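Local coordinates for protein nitrite oxidoreductase subunit A (PDB 7B04) that is the NarG-like subunit of a molybdopterin oxidoreductase, carrying an iron/sulfur cluster, two copies of the pterin-guanylate ligand MD1 and a molybdenum atom, at residues F63-R76 and T709-T723. Sequence-based numbering, arbitrary orientation.
Sequences FTYCCSPNDTHACR and TNSCSNPFIQIWGKT. With SF4 (iron/sulfur cluster), chain C; MD1 (phosphoric acid 4-(2-amino-4-oxo-3,4,5,6,-tetrahydro-pteridin-6-yl)-2-hydroxy-3,4-dimercapto-but-3-en-yl ester guanylate ester), chain D.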
loop_
_atom_site.group_PDB
_atom_site.type_symbol
_atom_site.label_atom_id
_atom_site.label_comp_id
_atom_site.label_asym_id
_atom_site.label_seq_id
_atom_site.Cartn_x
_atom_site.Cartn_y
_atom_site.Cartn_z
ATOM N N PHE B 63 -9.844 14.659 -15.970
ATOM C CA PHE B 63 -11.019 13.812 -16.064
ATOM C C PHE B 63 -11.175 13.039 -14.766
ATOM O O PHE B 63 -10.287 13.028 -13.908
ATOM C CB PHE B 63 -10.959 12.916 -17.326
ATOM C CG PHE B 63 -10.121 11.669 -17.203
ATOM C CD1 PHE B 63 -8.864 11.610 -17.786
ATOM C CD2 PHE B 63 -10.619 10.532 -16.598
ATOM C CE1 PHE B 63 -8.100 10.450 -17.710
ATOM C CE2 PHE B 63 -9.860 9.377 -16.518
ATOM C CZ PHE B 63 -8.600 9.337 -17.078
ATOM N N THR B 64 -12.351 12.440 -14.612
ATOM C CA THR B 64 -12.746 11.805 -13.365
ATOM C C THR B 64 -13.242 10.378 -13.574
ATOM O O THR B 64 -14.069 10.129 -14.453
ATOM C CB THR B 64 -13.834 12.665 -12.709
ATOM O OG1 THR B 64 -13.222 13.773 -12.037
ATOM C CG2 THR B 64 -14.646 11.872 -11.741
ATOM N N TYR B 65 -12.747 9.449 -12.756
ATOM C CA TYR B 65 -13.212 8.064 -12.762
ATOM C C TYR B 65 -13.252 7.563 -11.320
ATOM O O TYR B 65 -13.015 8.314 -10.369
ATOM C CB TYR B 65 -12.340 7.159 -13.644
ATOM C CG TYR B 65 -10.922 6.978 -13.155
ATOM C CD1 TYR B 65 -9.989 7.996 -13.277
ATOM C CD2 TYR B 65 -10.519 5.788 -12.560
ATOM C CE1 TYR B 65 -8.693 7.832 -12.837
ATOM C CE2 TYR B 65 -9.226 5.618 -12.108
ATOM C CZ TYR B 65 -8.318 6.646 -12.248
ATOM O OH TYR B 65 -7.026 6.489 -11.805
ATOM N N CYS B 66 -13.556 6.276 -11.164
ATOM C CA CYS B 66 -13.624 5.622 -9.864
ATOM C C CYS B 66 -12.678 4.428 -9.867
ATOM O O CYS B 66 -12.793 3.543 -10.722
ATOM C CB CYS B 66 -15.054 5.176 -9.549
ATOM S SG CYS B 66 -15.242 4.259 -7.998
ATOM N N CYS B 67 -11.741 4.410 -8.919
ATOM C CA CYS B 67 -10.867 3.261 -8.714
ATOM C C CYS B 67 -11.610 2.221 -7.885
ATOM O O CYS B 67 -12.038 2.515 -6.763
ATOM C CB CYS B 67 -9.580 3.702 -8.017
ATOM S SG CYS B 67 -8.421 2.373 -7.636
ATOM N N SER B 68 -11.807 1.023 -8.433
ATOM C CA SER B 68 -12.637 0.007 -7.782
ATOM C C SER B 68 -11.984 -1.374 -7.816
ATOM O O SER B 68 -12.457 -2.284 -8.505
ATOM C CB SER B 68 -14.017 -0.025 -8.438
ATOM O OG SER B 68 -14.905 -0.824 -7.694
ATOM N N PRO B 69 -10.867 -1.561 -7.095
ATOM C CA PRO B 69 -10.209 -2.875 -7.104
ATOM C C PRO B 69 -10.537 -3.797 -5.936
ATOM O O PRO B 69 -9.625 -4.498 -5.500
ATOM C CB PRO B 69 -8.727 -2.492 -7.063
ATOM C CG PRO B 69 -8.719 -1.286 -6.174
ATOM C CD PRO B 69 -10.032 -0.553 -6.415
ATOM N N ASN B 70 -11.770 -3.851 -5.426
ATOM C CA ASN B 70 -12.044 -4.573 -4.175
ATOM C C ASN B 70 -11.310 -3.876 -3.039
ATOM O O ASN B 70 -10.904 -4.488 -2.050
ATOM C CB ASN B 70 -11.690 -6.069 -4.235
ATOM C CG ASN B 70 -12.239 -6.854 -3.046
ATOM O OD1 ASN B 70 -12.884 -6.297 -2.155
ATOM N ND2 ASN B 70 -11.971 -8.154 -3.025
ATOM N N ASP B 71 -11.061 -2.578 -3.193
ATOM C CA ASP B 71 -10.405 -1.816 -2.095
ATOM C C ASP B 71 -11.361 -1.730 -0.895
ATOM O O ASP B 71 -10.891 -1.754 0.260
ATOM C CB ASP B 71 -9.963 -0.429 -2.568
ATOM C CG ASP B 71 -8.799 0.138 -1.775
ATOM O OD1 ASP B 71 -7.780 -0.570 -1.643
ATOM O OD2 ASP B 71 -8.919 1.283 -1.294
ATOM N N THR B 72 -12.657 -1.631 -1.206
ATOM C CA THR B 72 -13.780 -1.367 -0.302
ATOM C C THR B 72 -14.000 0.130 -0.132
ATOM O O THR B 72 -14.869 0.537 0.654
ATOM C CB THR B 72 -13.660 -2.031 1.082
ATOM O OG1 THR B 72 -14.960 -2.097 1.680
ATOM C CG2 THR B 72 -12.783 -1.236 2.032
ATOM N N HIS B 73 -13.246 0.965 -0.846
ATOM C CA HIS B 73 -13.340 2.410 -0.731
ATOM C C HIS B 73 -13.915 3.085 -1.964
ATOM O O HIS B 73 -14.595 4.104 -1.825
ATOM C CB HIS B 73 -11.963 2.992 -0.400
ATOM C CG HIS B 73 -11.397 2.463 0.880
ATOM N ND1 HIS B 73 -11.879 2.832 2.116
ATOM C CD2 HIS B 73 -10.404 1.575 1.116
ATOM C CE1 HIS B 73 -11.201 2.199 3.058
ATOM N NE2 HIS B 73 -10.299 1.430 2.477
ATOM N N ALA B 74 -13.666 2.537 -3.157
ATOM C CA ALA B 74 -14.243 3.035 -4.408
ATOM C C ALA B 74 -14.052 4.544 -4.545
ATOM O O ALA B 74 -15.001 5.302 -4.759
ATOM C CB ALA B 74 -15.720 2.656 -4.518
ATOM N N CYS B 75 -12.801 4.978 -4.412
ATOM C CA CYS B 75 -12.501 6.403 -4.391
ATOM C C CYS B 75 -12.887 7.071 -5.705
ATOM O O CYS B 75 -12.801 6.479 -6.784
ATOM C CB CYS B 75 -11.013 6.624 -4.116
ATOM S SG CYS B 75 -10.476 6.135 -2.462
ATOM N N ARG B 76 -13.305 8.331 -5.598
ATOM C CA ARG B 76 -13.585 9.164 -6.758
ATOM C C ARG B 76 -12.312 9.918 -7.112
ATOM O O ARG B 76 -11.739 10.616 -6.269
ATOM C CB ARG B 76 -14.735 10.124 -6.469
ATOM C CG ARG B 76 -14.984 11.109 -7.578
ATOM C CD ARG B 76 -15.330 10.392 -8.862
ATOM N NE ARG B 76 -16.670 9.821 -8.876
ATOM C CZ ARG B 76 -17.182 9.169 -9.916
ATOM N NH1 ARG B 76 -16.468 9.019 -11.024
ATOM N NH2 ARG B 76 -18.410 8.673 -9.852
ATOM N N THR B 709 -21.208 1.284 -8.912
ATOM C CA THR B 709 -20.590 0.622 -7.771
ATOM C C THR B 709 -21.069 1.283 -6.487
ATOM O O THR B 709 -21.501 2.439 -6.481
ATOM C CB THR B 709 -19.058 0.653 -7.823
ATOM O OG1 THR B 709 -18.535 -0.033 -6.678
ATOM C CG2 THR B 709 -18.556 2.079 -7.794
ATOM N N ASN B 710 -20.958 0.533 -5.390
ATOM C CA ASN B 710 -21.267 1.014 -4.052
ATOM C C ASN B 710 -20.205 0.472 -3.111
ATOM O O ASN B 710 -19.276 -0.226 -3.528
ATOM C CB ASN B 710 -22.654 0.554 -3.578
ATOM C CG ASN B 710 -23.747 0.805 -4.596
ATOM O OD1 ASN B 710 -23.837 1.881 -5.184
ATOM N ND2 ASN B 710 -24.593 -0.196 -4.803
ATOM N N SER B 711 -20.322 0.814 -1.832
ATOM C CA SER B 711 -19.390 0.309 -0.838
ATOM C C SER B 711 -20.133 0.009 0.454
ATOM O O SER B 711 -21.271 0.439 0.661
ATOM C CB SER B 711 -18.243 1.292 -0.585
ATOM O OG SER B 711 -17.404 0.846 0.464
ATOM N N CYS B 712 -19.467 -0.750 1.319
ATOM C CA CYS B 712 -19.975 -1.070 2.643
ATOM C C CYS B 712 -19.318 -0.242 3.738
ATOM O O CYS B 712 -19.714 -0.353 4.903
ATOM C CB CYS B 712 -19.782 -2.560 2.931
ATOM S SG CYS B 712 -18.057 -3.085 2.981
ATOM N N SER B 713 -18.285 0.516 3.371
ATOM C CA SER B 713 -17.574 1.365 4.350
ATOM C C SER B 713 -17.925 2.834 4.143
ATOM O O SER B 713 -17.508 3.653 4.943
ATOM C CB SER B 713 -16.113 1.146 4.274
ATOM O OG SER B 713 -15.674 1.308 2.954
ATOM N N ASN B 714 -18.669 3.139 3.090
ATOM C CA ASN B 714 -19.050 4.543 2.806
ATOM C C ASN B 714 -20.442 4.565 2.179
ATOM O O ASN B 714 -20.799 3.630 1.484
ATOM C CB ASN B 714 -17.988 5.269 1.988
ATOM C CG ASN B 714 -17.864 4.703 0.604
ATOM O OD1 ASN B 714 -18.848 4.338 0.016
ATOM N ND2 ASN B 714 -16.669 4.619 0.077
ATOM N N PRO B 715 -21.226 5.632 2.371
ATOM C CA PRO B 715 -22.569 5.684 1.844
ATOM C C PRO B 715 -22.669 6.151 0.396
ATOM O O PRO B 715 -23.724 6.278 -0.072
ATOM C CB PRO B 715 -23.180 6.766 2.724
ATOM C CG PRO B 715 -22.044 7.688 3.008
ATOM C CD PRO B 715 -20.864 6.773 3.184
ATOM N N PHE B 716 -21.542 6.430 -0.232
ATOM C CA PHE B 716 -21.508 6.993 -1.598
ATOM C C PHE B 716 -21.740 5.992 -2.707
ATOM O O PHE B 716 -21.379 4.846 -2.621
ATOM C CB PHE B 716 -20.145 7.604 -1.879
ATOM C CG PHE B 716 -19.600 8.352 -0.705
ATOM C CD1 PHE B 716 -20.447 9.033 0.129
ATOM C CD2 PHE B 716 -18.254 8.341 -0.428
ATOM C CE1 PHE B 716 -19.955 9.712 1.220
ATOM C CE2 PHE B 716 -17.759 9.017 0.662
ATOM C CZ PHE B 716 -18.613 9.708 1.474
ATOM N N ILE B 717 -22.274 6.551 -3.776
ATOM C CA ILE B 717 -22.526 5.920 -5.064
ATOM C C ILE B 717 -21.623 6.591 -6.087
ATOM O O ILE B 717 -21.550 7.824 -6.142
ATOM C CB ILE B 717 -24.000 6.045 -5.483
ATOM C CG1 ILE B 717 -24.908 5.302 -4.505
ATOM C CG2 ILE B 717 -24.198 5.529 -6.899
ATOM C CD1 ILE B 717 -26.370 5.605 -4.723
ATOM N N GLN B 718 -20.931 5.790 -6.893
ATOM C CA GLN B 718 -20.063 6.302 -7.946
ATOM C C GLN B 718 -20.455 5.628 -9.254
ATOM O O GLN B 718 -20.442 4.394 -9.345
ATOM C CB GLN B 718 -18.579 6.064 -7.625
ATOM C CG GLN B 718 -18.204 6.209 -6.149
ATOM C CD GLN B 718 -17.572 7.549 -5.804
ATOM O OE1 GLN B 718 -17.447 8.434 -6.652
ATOM N NE2 GLN B 718 -17.154 7.694 -4.550
ATOM N N ILE B 719 -20.786 6.436 -10.261
ATOM C CA ILE B 719 -21.059 5.970 -11.620
ATOM C C ILE B 719 -20.060 6.655 -12.542
ATOM O O ILE B 719 -19.880 7.879 -12.468
ATOM C CB ILE B 719 -22.497 6.273 -12.082
ATOM C CG1 ILE B 719 -23.523 5.827 -11.038
ATOM C CG2 ILE B 719 -22.780 5.561 -13.392
ATOM C CD1 ILE B 719 -24.965 5.856 -11.541
ATOM N N TRP B 720 -19.379 5.868 -13.374
ATOM C CA TRP B 720 -18.335 6.419 -14.224
ATOM C C TRP B 720 -18.248 5.635 -15.532
ATOM O O TRP B 720 -18.796 4.534 -15.674
ATOM C CB TRP B 720 -16.997 6.433 -13.499
ATOM C CG TRP B 720 -16.303 5.125 -13.454
ATOM C CD1 TRP B 720 -15.239 4.743 -14.211
ATOM C CD2 TRP B 720 -16.616 4.015 -12.604
ATOM N NE1 TRP B 720 -14.858 3.468 -13.877
ATOM C CE2 TRP B 720 -15.691 2.996 -12.896
ATOM C CE3 TRP B 720 -17.585 3.784 -11.625
ATOM C CZ2 TRP B 720 -15.702 1.768 -12.246
ATOM C CZ3 TRP B 720 -17.595 2.560 -10.983
ATOM C CH2 TRP B 720 -16.661 1.569 -11.294
ATOM N N GLY B 721 -17.626 6.265 -16.517
ATOM C CA GLY B 721 -17.359 5.672 -17.817
ATOM C C GLY B 721 -17.297 6.688 -18.939
ATOM O O GLY B 721 -17.824 7.796 -18.846
ATOM N N LYS B 722 -16.719 6.268 -20.060
ATOM C CA LYS B 722 -16.561 6.999 -21.315
ATOM C C LYS B 722 -15.830 8.322 -21.209
ATOM O O LYS B 722 -15.716 9.020 -22.225
ATOM C CB LYS B 722 -17.911 7.317 -21.963
ATOM C CG LYS B 722 -18.967 6.241 -21.921
ATOM C CD LYS B 722 -20.245 6.837 -22.494
ATOM C CE LYS B 722 -21.210 5.765 -22.942
ATOM N NZ LYS B 722 -22.438 6.349 -23.560
ATOM N N THR B 723 -15.293 8.682 -20.049
ATOM C CA THR B 723 -14.685 9.997 -19.882
ATOM C C THR B 723 -13.163 9.941 -19.777
ATOM O O THR B 723 -12.519 10.982 -19.590
ATOM C CB THR B 723 -15.280 10.686 -18.653
ATOM O OG1 THR B 723 -14.907 12.073 -18.627
ATOM C CG2 THR B 723 -14.799 10.005 -17.392
HETATM FE FE1 SF4 C . -8.363 1.844 -3.212
HETATM FE FE2 SF4 C . -8.188 3.239 -5.554
HETATM FE FE3 SF4 C . -6.568 3.891 -3.448
HETATM FE FE4 SF4 C . -9.240 4.435 -3.323
HETATM S S1 SF4 C . -7.729 5.321 -4.778
HETATM S S2 SF4 C . -7.959 3.495 -1.688
HETATM S S3 SF4 C . -10.097 2.654 -4.452
HETATM S S4 SF4 C . -6.575 1.929 -4.615
HETATM P PB MD1 D . -7.599 -7.600 7.697
HETATM O O3B MD1 D . -6.835 -9.059 7.714
HETATM O O1B MD1 D . -6.789 -6.597 8.483
HETATM O O2B MD1 D . -8.965 -7.744 8.323
HETATM O O3A MD1 D . -7.747 -7.100 6.131
HETATM C C10 MD1 D . -8.600 -7.773 5.245
HETATM C C11 MD1 D . -9.208 -6.742 4.251
HETATM O O11 MD1 D . -8.055 -5.652 4.011
HETATM C C12 MD1 D . -9.701 -7.383 3.182
HETATM S S12 MD1 D . -10.514 -8.989 3.425
HETATM C C13 MD1 D . -9.710 -6.883 1.713
HETATM S S13 MD1 D . -10.478 -7.994 0.499
HETATM C C14 MD1 D . -9.124 -5.667 1.218
HETATM N N15 MD1 D . -7.548 -5.880 1.424
HETATM C C16 MD1 D . -6.813 -4.686 1.320
HETATM C C15 MD1 D . -5.490 -4.623 0.645
HETATM O O14 MD1 D . -5.017 -5.596 0.163
HETATM N N17 MD1 D . -4.769 -3.322 0.583
HETATM C C17 MD1 D . -5.389 -2.054 1.215
HETATM N N16 MD1 D . -4.679 -0.792 1.147
HETATM N N18 MD1 D . -6.733 -2.118 1.903
HETATM C C20 MD1 D . -7.446 -3.368 1.971
HETATM N N8 MD1 D . -8.698 -3.484 2.603
HETATM C C7 MD1 D . -9.708 -4.378 1.732
HETATM P PA MD1 D . -5.320 -9.318 8.311
HETATM O O1A MD1 D . -4.814 -10.627 7.759
HETATM O O2A MD1 D . -4.427 -8.188 7.861
HETATM O "O5'" MD1 D . -5.314 -9.395 9.957
HETATM C "C5'" MD1 D . -5.248 -8.211 10.695
HETATM C "C4'" MD1 D . -4.394 -8.403 11.997
HETATM O "O4'" MD1 D . -4.895 -9.606 12.856
HETATM C "C1'" MD1 D . -3.574 -10.318 13.259
HETATM N N9 MD1 D . -3.800 -11.739 13.632
HETATM C C4 MD1 D . -4.462 -12.030 14.747
HETATM N N3 MD1 D . -5.086 -11.166 15.790
HETATM C C2 MD1 D . -5.767 -11.774 16.932
HETATM N N2 MD1 D . -6.375 -10.933 17.946
HETATM N N1 MD1 D . -5.835 -13.211 17.050
HETATM C C6 MD1 D . -5.232 -14.032 16.045
HETATM O O6 MD1 D . -5.286 -15.211 16.134
HETATM C C5 MD1 D . -4.519 -13.386 14.851
HETATM N N7 MD1 D . -3.891 -13.905 13.800
HETATM C C8 MD1 D . -3.438 -12.891 13.035
HETATM C "C2'" MD1 D . -2.895 -10.221 12.188
HETATM O "O2'" MD1 D . -1.479 -10.440 12.452
HETATM C "C3'" MD1 D . -3.174 -8.658 11.704
HETATM O "O3'" MD1 D . -2.305 -7.748 12.438
#
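W720 turns its CG in between its own backbone N and carbonyl carbon (chi1 79°), which spreads the indole beneath C66 CB, while the first torsion of C66 sets SG beside its carbonyl carbon, pointing on toward Q718. C66 CB sits over one face of the indole, 3.7 Å from the centroid of the six-membered ring, a CH-pi contact. SG lies over the same ring at longer range, making a Cys sulfur-aromatic contact, and also rests against Q718 CB.

Next door, R76 bends at chi2 and chi3, and the folded chain brings its head round to residues 718-720 of the strand 716-720. R76 NH2 gives a hydrogen bond of 3.1 Å to I719 O, which lies close to the guanidinium plane, although the nitrogen itself stands well above the plane of that carbonyl. R76 NE makes a weak bond, bent at the hydrogen, to Q718 OE1 at 2.7 Å. R76 and Q718 run past each other in opposite directions, guanidinium and amide planes 57° apart. R76 NH2 has a further weak partner in G797 O.

At the cluster loop the grip passes to small polar groups. S711 OG donates to T72 O at 2.6 Å and accepts from S713 N in an ST turn, so one hydroxyl ties the 711-713 turn to the loop. N714 ND2 reaches H73 O at 2.9 Å in a weak bond; R113 also donates to that carbonyl.

Between these contacts, C67 and C75 bind two irons of the SF4 cluster, in this chain D71 is modelled as the ligand of a third, and N70 approaches MD1: this is the N-terminal cysteine-bearing iron/sulfur cluster loop of the NarG-like molybdopterin oxidoreductases, backed by the strand 716-720 and the turn leading into it.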